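Local coordinates for BluB-like flavoprotein (Clostridium difficile 630, PDB 3EO8) that binds flavin mononucleotide and is probably an oxidoreductase of the nitroreductase family, built as a two-subunit assembly, at residues 13-18 with 159-164; 28-33 with 147-152; 62-67 with 92-97; 98-103 with 193-198. One frame throughout, in Å; residues are numbered along the deposited sequence.

Contact 1: 13-18 with 159-164; sequences SVRKFK and GSCWLT. With FMN (flavin mononucleotide), chain G.
V14 and S160 supply the one direct hydrogen bond between loop 13-18 and strand 159-163: V14 N gives its hydrogen to S160 O over 3.0 Å. The N-H...O angle of 172° is nearly straight, although the donor stands well above the carbonyl plane. Packing contacts surround this bond. C161 CB comes to 3.3 Å from V14 O, a buried carbonyl for which the model has no polar partner. The sulfur, with SG anti to the backbone N (chi1 -172°), meets S13 CB on the loop and FMN N1, 3.4 Å from SG. At the other end of the loop the F17 ring turns its edge to G159 O. One ordered water joins the segments as well, donating to S13 OG and accepting from W162 N.

Both segments line the flavin site of the nitroreductase fold, the loop holding the phosphate and pyrimidine side while the strand runs along the isoalloxazine. S13 grips the phosphate twice, through its backbone N to FMN O1P (2.8 Å) and through OG to FMN O2P (2.7 Å). R15, its chain extended from CG to NE, brings its guanidinium edge to the ring: NE donates to FMN O2 at 2.7 Å, and NH2 donates to FMN N1 at 3.2 Å. These donors would probably favour negative charge along the N1-C2=O2 edge. T164 N donates a hydrogen bond to FMN N5 (3.2 Å, 148°). The W162 indole receives FMN C8M over one face, while its NE1 is hydrogen-bonded to Q140 of the second subunit.

Contact 2: 28-33 with 147-152; sequences LKMIKA and ENFTLS
M30, A33, N148, F149 and S152 form a buried helix-helix contact between helix 24-35 and helix 137-155 of the nitroreductase fold, the pair lying against strand 189-197. The axes of the two short helical segments approach to 7.7 Å and run roughly antiparallel, their directions 143° apart.

Apolar packing centres on the F149 ring, which leaves its helix with CG anti to the backbone N (chi1 -172°) and has one face turned to M30 CB. That carbon sits over the middle of the face, 3.6 Å from the centroid and 9° from the normal, a CH-pi contact. The selenium of this selenomethionine stands more obliquely, 4.2 Å from the centroid, in a Met-aromatic contact that brings it close to CE1. I31 comes alongside and touches the ring edge through CG1, 3.7 Å from F149 CE2. F149 also packs on L194 and L196 of the strand.

Beside the ring, small side chains meet: A33 CB lies against S152 OG. That hydroxyl donates to N148 O at 2.6 Å within its own helix, and S152 N reaches the same oxygen from the opposite face of the carbonyl plane. In the second subunit, Q5 is hydrogen-bonded to S152 OG, and E147 weakly to N148 ND2. Across the helix pair ND2 donates to A33 O at 3.0 Å, the acceptor lying near the amide plane of N148 and the donor above the carbonyl plane of A33.

Contact 3: 62-67 with 92-97; sequences DVITKK and NFTLFY. With FMN (flavin mononucleotide), chain G; ACT (acetate ion), chain I.
I64 and L95, the residues with the nearest CA atoms, still stand 8.4 Å apart, so helix 62-67 and segment 92-97 meet through side chains without a backbone bond between them. The second segment finishes helix 80-93, leaves helical geometry at T94 and resumes as a 3-10 turn at L95-Y97, with a weak bond from Y97 N to T94 O.

I64 carries the packing. With CG1 anti to the carbonyl carbon (chi1 -67°) and the chain extended beyond it, CD1 comes to 4.1 Å from Y97 CE2, obliquely to the ring, while CG2 touches L95 CD2 at 4.2 Å and approaches T94 CG2. L95 CD1, the other methyl, rests 3.6 Å from T65 OG1, the two side chains crossing at about a right angle. The partner of OG1 here is a methyl, so this is packing; the hydroxyl is hydrogen-bonded to A61 O in its own helix.

Here helix 54-75 is packed against the end of helix 80-93 and the following turn, which supply F93 and F96 to the flavin pocket. F93 O accepts from FMN N3 at 2.7 Å and 177°, and also takes a hydrogen bond from S165 OG. The F93 ring presents its edge to FMN O2, with CD1 3.1 Å from that oxygen; F96 CE2 is 3.6 Å from FMN O2. T94 OG1 bonds to S165 OG and Y97 OH to M57 O.

Contact 4: 98-103 with 193-198; sequences LKAPVL and MLALGV
M193 and L103 meet first along strand 189-197: M193 CB lies 3.9 Å from L103 CD1, and the two side chains approach at a slant. The selenomethionine makes a second approach, its SE coming to 4.1 Å from the same methyl, L103 CD1. L194 contributes its carbonyl, whose oxygen receives a CA-H...O contact from L103 CA at 3.6 Å, while its side chain packs on I146 and F149 of helix 137-155. A195 is paired with L103 as an antiparallel non-hydrogen-bonded pair and puts its CB 4.3 Å from A100 CB.

L196 and V102 make the hydrogen-bonded pair. L196 N donates to V102 O at 3.1 Å and 157°, but the return bond from V102 N is weak, 3.3 Å to L196 O with an angle of only 133°. On the sheet face of these two residues their side chains lie side by side, V102 CB 4.0 Å from L196 CB. L196 O also faces the P101 ring, and G197 CA lies 3.9 Å from P101 CD, where the chain enters strand 102-108. Such pairing places strands 102-108 and 189-197 as neighbours within the four-stranded antiparallel sheet of this nitroreductase-family fold.

From the N terminus, loop 13-18 meets strand 159-163, so contact 1 closes a long loop in which contact 2 nests, joining helix 24-35 to helix 137-155. Contact 3, which ties helix 54-75 to the turn after helix 80-93, is nested inside the loop closed by contact 2, and so also inside that of contact 1. Contact 4 follows contact 3 in series, joining strands 102-108 and 189-197, and crosses contacts 1 and 2 along the chain. L163 N lies 2.7 Å from M193 O, linking contacts 1 and 4 in one sheet. M30 SE packs on L196 CD2 and Y97 on L103, fitting contacts 2 and 3 against contact 4; contacts 1 and 3 share FMN.

Contact 1: 13-18 with 159-164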
# COMPACT_ATOMS: atom_id res chain seq x y z
N SER A 13 5.96 14.53 -4.36
CA SER A 13 7.22 13.80 -4.55
C SER A 13 8.40 14.75 -4.70
O SER A 13 8.55 15.44 -5.72
CB SER A 13 7.14 12.89 -5.77
OG SER A 13 6.19 11.91 -5.52
N VAL A 14 9.23 14.78 -3.66
CA VAL A 14 10.33 15.71 -3.54
C VAL A 14 11.59 15.12 -4.14
O VAL A 14 12.09 14.11 -3.65
CB VAL A 14 10.55 16.09 -2.08
CG1 VAL A 14 11.80 17.02 -1.93
CG2 VAL A 14 9.25 16.73 -1.54
N ARG A 15 12.07 15.75 -5.20
CA ARG A 15 13.24 15.23 -5.92
C ARG A 15 14.43 16.20 -5.90
O ARG A 15 15.48 15.92 -6.46
CB ARG A 15 12.86 14.83 -7.35
CG ARG A 15 11.71 13.86 -7.41
CD ARG A 15 11.50 13.24 -8.79
NE ARG A 15 10.36 12.32 -8.76
CZ ARG A 15 9.08 12.67 -8.89
NH1 ARG A 15 8.72 13.93 -9.05
NH2 ARG A 15 8.15 11.74 -8.85
N LYS A 16 14.28 17.33 -5.22
CA LYS A 16 15.38 18.25 -5.05
C LYS A 16 15.33 18.70 -3.61
O LYS A 16 14.24 18.94 -3.08
CB LYS A 16 15.27 19.45 -5.99
CG LYS A 16 15.58 19.11 -7.45
N PHE A 17 16.51 18.80 -3.01
CA PHE A 17 16.69 19.00 -1.56
C PHE A 17 17.66 20.12 -1.23
O PHE A 17 18.65 20.34 -1.92
CB PHE A 17 17.18 17.72 -0.90
CG PHE A 17 16.31 16.55 -1.17
CD1 PHE A 17 16.46 15.81 -2.34
CD2 PHE A 17 15.29 16.19 -0.30
CE1 PHE A 17 15.63 14.73 -2.62
CE2 PHE A 17 14.47 15.10 -0.59
CZ PHE A 17 14.63 14.38 -1.74
N LYS A 18 17.38 20.79 -0.11
CA LYS A 18 18.27 21.81 0.42
C LYS A 18 19.45 21.14 1.10
O LYS A 18 19.42 19.94 1.38
CB LYS A 18 17.53 22.72 1.39
CG LYS A 18 16.44 23.52 0.71
CD LYS A 18 15.62 24.34 1.67
CE LYS A 18 14.65 25.25 0.90
NZ LYS A 18 13.62 25.86 1.77
N GLY A 159 10.59 16.46 3.64
CA GLY A 159 9.78 15.91 2.57
C GLY A 159 10.55 14.77 1.96
O GLY A 159 11.71 14.55 2.30
N SER A 160 9.91 14.03 1.06
CA SER A 160 10.52 12.82 0.56
C SER A 160 9.94 12.43 -0.80
O SER A 160 8.92 12.96 -1.24
CB SER A 160 10.27 11.67 1.58
OG SER A 160 8.89 11.27 1.60
N CYS A 161 10.59 11.47 -1.43
CA CYS A 161 10.03 10.81 -2.58
C CYS A 161 10.13 9.36 -2.29
O CYS A 161 11.14 8.90 -1.77
CB CYS A 161 10.79 11.13 -3.87
SG CYS A 161 10.03 10.54 -5.43
N TRP A 162 9.06 8.67 -2.63
CA TRP A 162 8.93 7.22 -2.55
C TRP A 162 9.46 6.62 -3.85
O TRP A 162 9.15 7.13 -4.91
CB TRP A 162 7.44 6.99 -2.44
CG TRP A 162 6.89 5.67 -1.99
CD1 TRP A 162 7.36 4.42 -2.26
CD2 TRP A 162 5.65 5.50 -1.32
NE1 TRP A 162 6.51 3.48 -1.72
CE2 TRP A 162 5.45 4.13 -1.14
CE3 TRP A 162 4.71 6.39 -0.80
CZ2 TRP A 162 4.33 3.61 -0.48
CZ3 TRP A 162 3.60 5.88 -0.13
CH2 TRP A 162 3.42 4.50 0.01
N LEU A 163 10.28 5.58 -3.77
CA LEU A 163 10.82 4.94 -4.97
C LEU A 163 10.62 3.46 -4.99
O LEU A 163 10.96 2.75 -4.05
CB LEU A 163 12.31 5.21 -5.09
CG LEU A 163 12.76 6.68 -5.26
CD1 LEU A 163 12.94 7.44 -3.94
CD2 LEU A 163 14.06 6.74 -6.10
N THR A 164 10.14 2.96 -6.12
CA THR A 164 10.20 1.52 -6.39
C THR A 164 10.88 1.26 -7.73
O THR A 164 11.06 0.09 -8.11
CB THR A 164 8.81 0.85 -6.33
OG1 THR A 164 7.90 1.49 -7.23
CG2 THR A 164 8.28 0.84 -4.89
N1 FMN G . 8.75 8.74 -8.06
C2 FMN G . 10.00 8.66 -8.63
O2 FMN G . 10.59 9.66 -9.07
N3 FMN G . 10.63 7.45 -8.71
C4 FMN G . 10.05 6.29 -8.29
O4 FMN G . 10.69 5.22 -8.37
C4A FMN G . 8.79 6.36 -7.71
N5 FMN G . 8.19 5.21 -7.23
C5A FMN G . 6.96 5.28 -6.62
C6 FMN G . 6.40 4.11 -6.13
C7 FMN G . 5.17 4.15 -5.50
C7M FMN G . 4.81 2.98 -4.65
C8 FMN G . 4.51 5.38 -5.35
C8M FMN G . 3.40 5.50 -4.34
C9 FMN G . 5.08 6.54 -5.84
C9A FMN G . 6.31 6.51 -6.48
N10 FMN G . 6.90 7.66 -7.01
C10 FMN G . 8.16 7.59 -7.57
C1' FMN G . 6.22 9.00 -6.97
C2' FMN G . 5.15 9.16 -8.05
O2' FMN G . 5.77 9.39 -9.32
C3' FMN G . 4.27 10.35 -7.69
O3' FMN G . 3.61 10.06 -6.46
C4' FMN G . 3.24 10.75 -8.75
O4' FMN G . 3.88 11.15 -9.95
C5' FMN G . 2.40 11.91 -8.20
O5' FMN G . 3.25 13.02 -7.95
P FMN G . 3.19 13.74 -6.50
O1P FMN G . 4.15 14.89 -6.49
O2P FMN G . 3.61 12.67 -5.51
O3P FMN G . 1.78 14.19 -6.15
O HOH W 1 6.61 10.09 -3.48

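Contact 2: 28-33 with 147-152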
# COMPACT_ATOMS: atom_id res chain seq x y z
N LEU A 28 13.35 8.85 13.68
CA LEU A 28 12.73 7.89 14.59
C LEU A 28 11.23 8.17 14.77
O LEU A 28 10.42 7.22 14.79
CB LEU A 28 13.46 7.85 15.94
CG LEU A 28 13.14 6.65 16.82
CD1 LEU A 28 13.58 5.37 16.06
CD2 LEU A 28 13.79 6.75 18.22
N LYS A 29 10.85 9.45 14.90
CA LYS A 29 9.43 9.80 14.99
C LYS A 29 8.68 9.35 13.73
O LYS A 29 7.56 8.87 13.84
CB LYS A 29 9.24 11.32 15.19
CG LYS A 29 9.64 11.81 16.56
CD LYS A 29 9.61 13.35 16.61
CE LYS A 29 10.22 13.91 17.89
N MSE A 30 9.29 9.51 12.55
CA MSE A 30 8.66 9.05 11.30
C MSE A 30 8.43 7.55 11.29
O MSE A 30 7.38 7.06 10.83
CB MSE A 30 9.50 9.45 10.08
CG MSE A 30 9.76 10.94 9.95
SE MSE A 30 11.14 11.35 8.64
CE MSE A 30 11.73 13.03 9.50
N ILE A 31 9.40 6.81 11.80
CA ILE A 31 9.34 5.35 11.78
C ILE A 31 8.31 4.89 12.82
O ILE A 31 7.58 3.94 12.60
CB ILE A 31 10.74 4.78 12.09
CG1 ILE A 31 11.71 5.11 10.95
CG2 ILE A 31 10.69 3.27 12.29
CD1 ILE A 31 13.19 4.88 11.34
N LYS A 32 8.24 5.60 13.94
CA LYS A 32 7.23 5.25 14.95
C LYS A 32 5.84 5.41 14.35
O LYS A 32 4.97 4.58 14.55
CB LYS A 32 7.38 6.13 16.18
CG LYS A 32 6.49 5.68 17.34
CD LYS A 32 6.64 6.61 18.53
CE LYS A 32 5.65 6.25 19.62
NZ LYS A 32 6.06 4.96 20.23
N ALA A 33 5.63 6.48 13.59
CA ALA A 33 4.35 6.70 12.93
C ALA A 33 4.07 5.61 11.90
O ALA A 33 2.96 5.11 11.81
CB ALA A 33 4.33 8.06 12.29
N GLU A 147 3.16 5.66 3.81
CA GLU A 147 2.38 6.92 3.82
C GLU A 147 2.40 7.62 5.18
O GLU A 147 2.58 8.82 5.21
CB GLU A 147 0.98 6.71 3.26
CG GLU A 147 0.14 7.98 3.13
CD GLU A 147 0.58 8.94 2.02
OE1 GLU A 147 1.60 8.69 1.36
OE2 GLU A 147 -0.14 9.98 1.83
N ASN A 148 2.29 6.87 6.28
CA ASN A 148 2.40 7.44 7.62
C ASN A 148 3.77 8.11 7.84
O ASN A 148 3.87 9.20 8.41
CB ASN A 148 2.18 6.34 8.68
CG ASN A 148 0.71 6.07 8.99
OD1 ASN A 148 -0.19 6.48 8.26
ND2 ASN A 148 0.47 5.35 10.09
N PHE A 149 4.83 7.46 7.37
CA PHE A 149 6.19 7.99 7.39
C PHE A 149 6.23 9.30 6.58
O PHE A 149 6.70 10.33 7.07
CB PHE A 149 7.15 6.99 6.75
CG PHE A 149 8.61 7.34 6.88
CD1 PHE A 149 9.18 8.38 6.13
CD2 PHE A 149 9.46 6.56 7.68
CE1 PHE A 149 10.54 8.68 6.24
CE2 PHE A 149 10.81 6.87 7.78
CZ PHE A 149 11.34 7.93 7.07
N THR A 150 5.73 9.23 5.36
CA THR A 150 5.71 10.37 4.42
C THR A 150 5.05 11.62 5.02
O THR A 150 5.59 12.74 4.96
CB THR A 150 4.97 9.94 3.15
OG1 THR A 150 5.73 8.91 2.52
CG2 THR A 150 4.76 11.12 2.18
N LEU A 151 3.87 11.43 5.59
CA LEU A 151 3.14 12.54 6.15
C LEU A 151 3.87 13.10 7.37
O LEU A 151 3.89 14.32 7.61
CB LEU A 151 1.70 12.10 6.49
CG LEU A 151 0.83 11.67 5.30
CD1 LEU A 151 -0.52 11.28 5.81
CD2 LEU A 151 0.72 12.80 4.19
N SER A 152 4.47 12.21 8.15
CA SER A 152 5.18 12.60 9.36
C SER A 152 6.42 13.41 9.03
O SER A 152 6.72 14.40 9.70
CB SER A 152 5.53 11.36 10.18
OG SER A 152 4.34 10.68 10.54

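Contact 3: 62-67 with 92-97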
# COMPACT_ATOMS: atom_id res chain seq x y z
N ASP A 62 25.63 2.71 -7.98
CA ASP A 62 26.43 1.99 -8.96
C ASP A 62 25.85 0.63 -9.33
O ASP A 62 25.95 0.23 -10.49
CB ASP A 62 27.87 1.84 -8.47
CG ASP A 62 28.63 3.16 -8.44
OD1 ASP A 62 28.25 4.14 -9.12
OD2 ASP A 62 29.68 3.19 -7.77
N VAL A 63 25.25 -0.11 -8.37
CA VAL A 63 24.66 -1.42 -8.74
C VAL A 63 23.35 -1.23 -9.51
O VAL A 63 23.00 -2.05 -10.37
CB VAL A 63 24.44 -2.42 -7.54
CG1 VAL A 63 25.77 -2.81 -6.90
CG2 VAL A 63 23.40 -1.91 -6.55
N ILE A 64 22.64 -0.14 -9.23
CA ILE A 64 21.44 0.20 -10.00
C ILE A 64 21.86 0.50 -11.45
O ILE A 64 21.32 -0.09 -12.43
CB ILE A 64 20.70 1.39 -9.39
CG1 ILE A 64 20.10 1.01 -8.02
CG2 ILE A 64 19.59 1.90 -10.39
CD1 ILE A 64 19.58 2.24 -7.14
N THR A 65 22.87 1.33 -11.59
CA THR A 65 23.42 1.65 -12.93
C THR A 65 23.91 0.41 -13.69
O THR A 65 23.59 0.22 -14.89
CB THR A 65 24.55 2.68 -12.78
OG1 THR A 65 23.99 3.89 -12.25
CG2 THR A 65 25.22 2.94 -14.14
N LYS A 66 24.64 -0.46 -13.01
CA LYS A 66 25.19 -1.63 -13.65
C LYS A 66 24.08 -2.54 -14.15
O LYS A 66 24.14 -3.06 -15.26
CB LYS A 66 26.09 -2.37 -12.67
CG LYS A 66 26.82 -3.54 -13.24
CD LYS A 66 27.69 -4.18 -12.21
CE LYS A 66 28.45 -5.37 -12.78
NZ LYS A 66 29.50 -5.77 -11.81
N LYS A 67 23.08 -2.75 -13.33
CA LYS A 67 21.92 -3.57 -13.72
C LYS A 67 21.17 -2.89 -14.87
O LYS A 67 20.79 -3.54 -15.82
CB LYS A 67 20.98 -3.79 -12.53
CG LYS A 67 20.00 -4.95 -12.72
CD LYS A 67 20.65 -6.31 -12.46
CE LYS A 67 19.62 -7.42 -12.64
NZ LYS A 67 20.08 -8.76 -12.14
N ASN A 92 16.24 10.74 -13.92
CA ASN A 92 15.27 11.69 -13.38
C ASN A 92 14.40 11.15 -12.26
O ASN A 92 14.03 11.88 -11.32
CB ASN A 92 14.46 12.24 -14.53
CG ASN A 92 15.28 13.19 -15.42
OD1 ASN A 92 16.27 13.77 -14.96
ND2 ASN A 92 14.88 13.33 -16.67
N PHE A 93 14.09 9.86 -12.35
CA PHE A 93 13.18 9.17 -11.43
C PHE A 93 13.81 8.06 -10.58
O PHE A 93 13.11 7.37 -9.82
CB PHE A 93 11.95 8.65 -12.21
CG PHE A 93 11.17 9.76 -12.84
CD1 PHE A 93 10.34 10.55 -12.06
CD2 PHE A 93 11.33 10.08 -14.19
CE1 PHE A 93 9.63 11.63 -12.63
CE2 PHE A 93 10.63 11.14 -14.77
CZ PHE A 93 9.80 11.91 -13.98
N THR A 94 15.11 7.89 -10.63
CA THR A 94 15.73 6.94 -9.70
C THR A 94 16.99 7.55 -9.04
O THR A 94 17.04 7.73 -7.82
CB THR A 94 16.09 5.57 -10.35
OG1 THR A 94 15.01 5.11 -11.19
CG2 THR A 94 16.37 4.54 -9.25
N LEU A 95 17.99 7.92 -9.84
CA LEU A 95 19.28 8.24 -9.26
C LEU A 95 19.31 9.64 -8.62
O LEU A 95 20.32 10.01 -8.04
CB LEU A 95 20.40 8.08 -10.27
CG LEU A 95 20.68 6.66 -10.79
CD1 LEU A 95 21.75 6.73 -11.94
CD2 LEU A 95 21.13 5.78 -9.65
N PHE A 96 18.21 10.39 -8.72
CA PHE A 96 18.09 11.69 -8.04
C PHE A 96 18.14 11.59 -6.53
O PHE A 96 18.38 12.59 -5.86
CB PHE A 96 16.78 12.40 -8.41
CG PHE A 96 15.60 11.80 -7.76
CD1 PHE A 96 15.24 12.19 -6.48
CD2 PHE A 96 14.90 10.78 -8.37
CE1 PHE A 96 14.19 11.62 -5.84
CE2 PHE A 96 13.84 10.19 -7.74
CZ PHE A 96 13.49 10.59 -6.46
N TYR A 97 17.92 10.40 -5.96
CA TYR A 97 17.96 10.25 -4.50
C TYR A 97 19.30 10.69 -3.91
O TYR A 97 19.36 11.04 -2.73
CB TYR A 97 17.65 8.81 -4.06
CG TYR A 97 18.78 7.80 -4.22
CD1 TYR A 97 19.80 7.70 -3.30
CD2 TYR A 97 18.78 6.93 -5.28
CE1 TYR A 97 20.84 6.78 -3.44
CE2 TYR A 97 19.79 6.00 -5.44
CZ TYR A 97 20.83 5.92 -4.52
OH TYR A 97 21.87 5.01 -4.70
N1 FMN G . 8.75 8.74 -8.06
C2 FMN G . 10.00 8.66 -8.63
O2 FMN G . 10.59 9.66 -9.07
N3 FMN G . 10.63 7.45 -8.71
C4 FMN G . 10.05 6.29 -8.29
O4 FMN G . 10.69 5.22 -8.37
C4A FMN G . 8.79 6.36 -7.71
N5 FMN G . 8.19 5.21 -7.23
C5A FMN G . 6.96 5.28 -6.62
C6 FMN G . 6.40 4.11 -6.13
C7 FMN G . 5.17 4.15 -5.50
C7M FMN G . 4.81 2.98 -4.65
C8 FMN G . 4.51 5.38 -5.35
C8M FMN G . 3.40 5.50 -4.34
C9 FMN G . 5.08 6.54 -5.84
C9A FMN G . 6.31 6.51 -6.48
N10 FMN G . 6.90 7.66 -7.01
C10 FMN G . 8.16 7.59 -7.57
C1' FMN G . 6.22 9.00 -6.97
C2' FMN G . 5.15 9.16 -8.05
O2' FMN G . 5.77 9.39 -9.32
C3' FMN G . 4.27 10.35 -7.69
O3' FMN G . 3.61 10.06 -6.46
C4' FMN G . 3.24 10.75 -8.75
O4' FMN G . 3.88 11.15 -9.95
C5' FMN G . 2.40 11.91 -8.20
O5' FMN G . 3.25 13.02 -7.95
P FMN G . 3.19 13.74 -6.50
O1P FMN G . 4.15 14.89 -6.49
O2P FMN G . 3.61 12.67 -5.51
O3P FMN G . 1.78 14.19 -6.15
C ACT I . 17.00 -8.69 -9.12
O ACT I . 16.68 -8.00 -8.13
OXT ACT I . 18.16 -8.51 -9.56
CH3 ACT I . 16.03 -9.66 -9.75

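Contact 4: 98-103 with 193-198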
# COMPACT_ATOMS: atom_id res chain seq x y z
N LEU A 98 20.37 10.68 -4.70
CA LEU A 98 21.68 11.06 -4.21
C LEU A 98 21.71 12.54 -3.82
O LEU A 98 22.60 12.98 -3.11
CB LEU A 98 22.73 10.81 -5.28
CG LEU A 98 22.99 9.32 -5.54
CD1 LEU A 98 23.68 9.17 -6.89
CD2 LEU A 98 23.83 8.72 -4.41
N LYS A 99 20.72 13.29 -4.28
CA LYS A 99 20.58 14.71 -3.95
C LYS A 99 20.12 14.94 -2.52
O LYS A 99 20.20 16.09 -2.04
CB LYS A 99 19.60 15.37 -4.92
CG LYS A 99 20.05 15.31 -6.38
CD LYS A 99 19.05 15.96 -7.33
CE LYS A 99 19.67 16.02 -8.73
NZ LYS A 99 18.72 16.38 -9.82
N ALA A 100 19.62 13.90 -1.86
CA ALA A 100 19.16 13.99 -0.47
C ALA A 100 20.23 13.56 0.52
O ALA A 100 21.09 12.75 0.18
CB ALA A 100 17.91 13.14 -0.28
N PRO A 101 20.17 14.08 1.76
CA PRO A 101 21.04 13.66 2.84
C PRO A 101 20.75 12.28 3.41
O PRO A 101 21.62 11.70 4.04
CB PRO A 101 20.83 14.75 3.91
CG PRO A 101 19.43 15.26 3.66
CD PRO A 101 19.22 15.14 2.17
N VAL A 102 19.56 11.74 3.20
CA VAL A 102 19.18 10.45 3.80
C VAL A 102 18.53 9.57 2.76
O VAL A 102 17.69 10.04 2.00
CB VAL A 102 18.18 10.64 4.97
CG1 VAL A 102 17.77 9.29 5.55
CG2 VAL A 102 18.76 11.58 6.02
N LEU A 103 18.94 8.31 2.73
CA LEU A 103 18.30 7.25 1.96
C LEU A 103 17.73 6.25 2.96
O LEU A 103 18.46 5.76 3.80
CB LEU A 103 19.29 6.52 1.06
CG LEU A 103 18.72 5.39 0.23
CD1 LEU A 103 17.61 5.94 -0.69
CD2 LEU A 103 19.83 4.67 -0.56
N MSE A 193 12.38 2.49 -1.60
CA MSE A 193 13.25 3.45 -0.94
C MSE A 193 12.54 4.77 -0.78
O MSE A 193 11.52 5.06 -1.44
CB MSE A 193 14.57 3.68 -1.68
CG MSE A 193 15.12 2.44 -2.36
SE MSE A 193 16.93 2.58 -3.02
CE MSE A 193 16.71 3.80 -4.49
N LEU A 194 13.04 5.56 0.16
CA LEU A 194 12.61 6.93 0.35
C LEU A 194 13.84 7.84 0.29
O LEU A 194 14.85 7.60 1.00
CB LEU A 194 11.97 7.10 1.70
CG LEU A 194 10.62 6.45 1.90
CD1 LEU A 194 10.33 6.22 3.40
CD2 LEU A 194 9.60 7.35 1.27
N ALA A 195 13.76 8.86 -0.57
CA ALA A 195 14.75 9.95 -0.56
C ALA A 195 14.19 11.01 0.39
O ALA A 195 13.08 11.50 0.18
CB ALA A 195 14.96 10.56 -1.98
N LEU A 196 14.98 11.38 1.40
CA LEU A 196 14.49 12.17 2.52
C LEU A 196 15.41 13.34 2.83
O LEU A 196 16.61 13.17 2.99
CB LEU A 196 14.37 11.28 3.77
CG LEU A 196 13.89 11.89 5.08
CD1 LEU A 196 12.42 12.43 4.98
CD2 LEU A 196 14.06 10.84 6.25
N GLY A 197 14.81 14.52 2.97
CA GLY A 197 15.56 15.75 3.24
C GLY A 197 14.67 16.96 3.46
O GLY A 197 13.45 16.85 3.52
N VAL A 198 15.28 18.12 3.60
CA VAL A 198 14.53 19.35 3.62
C VAL A 198 14.32 19.71 2.17
O VAL A 198 15.28 19.84 1.41
CB VAL A 198 15.29 20.49 4.31
CG1 VAL A 198 14.49 21.78 4.17
CG2 VAL A 198 15.58 20.13 5.79